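Local atomic coordinates of aldehyde dehydrogenase family protein (Pseudomonas syringae pv. tomato, PDB entry 5IUV), a protein that probably oxidises indole-3-acetaldehyde to the auxin indole-3-acetic acid, using NAD+ as the electron acceptor. Residues A[370-375]-A[382-387]. Sequence-based numbering, arbitrary orientation.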
# COMPACT_ATOMS: atom_id res chain seq x y z
N GLY A 370 -38.81 -0.09 31.32
CA GLY A 370 -39.59 0.44 30.21
C GLY A 370 -40.73 -0.46 29.80
O GLY A 370 -41.40 -1.05 30.66
N GLY A 371 -40.98 -0.57 28.50
CA GLY A 371 -41.93 -1.53 27.98
C GLY A 371 -43.20 -0.97 27.36
O GLY A 371 -44.03 -1.73 26.87
N LYS A 372 -43.36 0.35 27.38
CA LYS A 372 -44.60 0.96 26.92
C LYS A 372 -44.42 2.10 25.92
O LYS A 372 -43.40 2.79 25.92
CB LYS A 372 -45.40 1.48 28.12
CG LYS A 372 -45.75 0.42 29.16
CD LYS A 372 -46.36 1.05 30.42
CE LYS A 372 -45.39 2.02 31.09
NZ LYS A 372 -44.11 1.36 31.50
N GLN A 373 -45.43 2.29 25.08
CA GLN A 373 -45.56 3.50 24.29
C GLN A 373 -45.83 4.67 25.24
O GLN A 373 -46.48 4.49 26.26
CB GLN A 373 -46.69 3.35 23.26
CG GLN A 373 -46.91 4.56 22.37
CD GLN A 373 -48.12 4.42 21.47
OE1 GLN A 373 -48.81 3.40 21.49
NE2 GLN A 373 -48.39 5.45 20.68
N ILE A 374 -45.34 5.86 24.91
CA ILE A 374 -45.65 7.05 25.72
C ILE A 374 -45.91 8.30 24.89
O ILE A 374 -45.77 8.30 23.66
CB ILE A 374 -44.52 7.38 26.72
CG1 ILE A 374 -43.17 7.44 26.02
CG2 ILE A 374 -44.51 6.38 27.88
CD1 ILE A 374 -42.04 7.86 26.93
N LEU A 375 -46.31 9.37 25.59
CA LEU A 375 -46.53 10.68 25.00
C LEU A 375 -47.54 10.65 23.85
O LEU A 375 -47.38 11.37 22.86
CB LEU A 375 -45.21 11.28 24.51
CG LEU A 375 -44.05 11.37 25.51
CD1 LEU A 375 -42.77 11.83 24.81
CD2 LEU A 375 -44.39 12.30 26.67
N TYR A 382 -43.85 7.66 20.29
CA TYR A 382 -42.74 7.53 21.24
C TYR A 382 -42.82 6.23 22.04
O TYR A 382 -43.91 5.82 22.46
CB TYR A 382 -42.73 8.72 22.21
CG TYR A 382 -42.67 10.08 21.56
CD1 TYR A 382 -43.83 10.73 21.16
CD2 TYR A 382 -41.46 10.72 21.35
CE1 TYR A 382 -43.79 11.97 20.56
CE2 TYR A 382 -41.40 11.96 20.75
CZ TYR A 382 -42.57 12.59 20.36
OH TYR A 382 -42.52 13.83 19.77
N VAL A 383 -41.67 5.60 22.26
CA VAL A 383 -41.60 4.37 23.06
C VAL A 383 -40.47 4.46 24.09
O VAL A 383 -39.39 4.96 23.79
CB VAL A 383 -41.38 3.12 22.16
CG1 VAL A 383 -41.15 1.87 23.01
CG2 VAL A 383 -42.56 2.91 21.23
N GLU A 384 -40.74 4.00 25.31
CA GLU A 384 -39.72 3.94 26.35
C GLU A 384 -38.58 3.01 25.97
O GLU A 384 -38.82 1.92 25.43
CB GLU A 384 -40.31 3.45 27.67
CG GLU A 384 -41.41 4.30 28.24
CD GLU A 384 -42.12 3.61 29.39
OE1 GLU A 384 -42.24 2.37 29.35
OE2 GLU A 384 -42.55 4.31 30.33
N PRO A 385 -37.33 3.43 26.23
CA PRO A 385 -36.22 2.47 26.18
C PRO A 385 -36.52 1.28 27.08
O PRO A 385 -36.94 1.48 28.22
CB PRO A 385 -35.03 3.29 26.68
CG PRO A 385 -35.37 4.70 26.28
CD PRO A 385 -36.86 4.80 26.48
N THR A 386 -36.33 0.07 26.56
CA THR A 386 -36.86 -1.14 27.19
C THR A 386 -35.79 -2.21 27.36
O THR A 386 -34.93 -2.36 26.49
CB THR A 386 -38.04 -1.69 26.35
OG1 THR A 386 -39.08 -0.71 26.29
CG2 THR A 386 -38.59 -2.99 26.93
N ILE A 387 -35.82 -2.92 28.48
CA ILE A 387 -34.87 -4.00 28.72
C ILE A 387 -35.57 -5.29 29.11
O ILE A 387 -36.47 -5.29 29.95
CB ILE A 387 -33.86 -3.66 29.86
CG1 ILE A 387 -33.12 -2.35 29.56
CG2 ILE A 387 -32.86 -4.79 30.04
CD1 ILE A 387 -32.16 -1.93 30.67
O HOH W 1 -46.70 8.18 21.10
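Gly370 touches Pro385 at the open end of a beta hairpin, whose antiparallel arms are the short strand 373-374 and the first part of strand 382-389, at the margin of the sheet that also holds strands 307-311 and 406-412 of this aldehyde dehydrogenase. Gly370 CA lies 3.5 Å from Pro385 O in a CA-H...O contact. Gly371 N makes a weak hydrogen bond to Thr386 OG1, whose own proton goes to Glu384 O within 382-387. Lys372 is joined to Glu384 by three bonds. Its N reaches Glu384 OE1 (3.0 Å) on the anti side, 34° out of the carboxylate plane, while its O accepts from Glu384 N in a nearly straight bond (172° at the hydrogen). The lysine chain, bent at chi3 and chi4, curls back beside the glutamate and brings NZ to the syn lone pair of the same OE1, a salt bridge of 3.0 Å. Two donors thus hold one carboxylate oxygen and probably favour the ionised acid. Gln373 pairs with Val383 in a non-hydrogen-bonded pair, and both side chains turn to Met350 of helix 347-362. The methylene CG of Gln373 passes 3.3 Å from Tyr382 O. Ile374 N donates to that carbonyl oxygen (2.8 Å) from above its plane, while Ile374 CG2 and CD1 rest against Glu384 CG, covering the aliphatic part of the glutamate. One water bridges the arms, donating to Ile374 O and accepting from Tyr382 N and Gln373 NE2. Leu375 then leans over the Tyr382 ring, whose hydroxyl bonds to Val43 O; the leucine's CD1 sits 3.9 Å from the ring centroid, a CH-pi contact 18° off the normal.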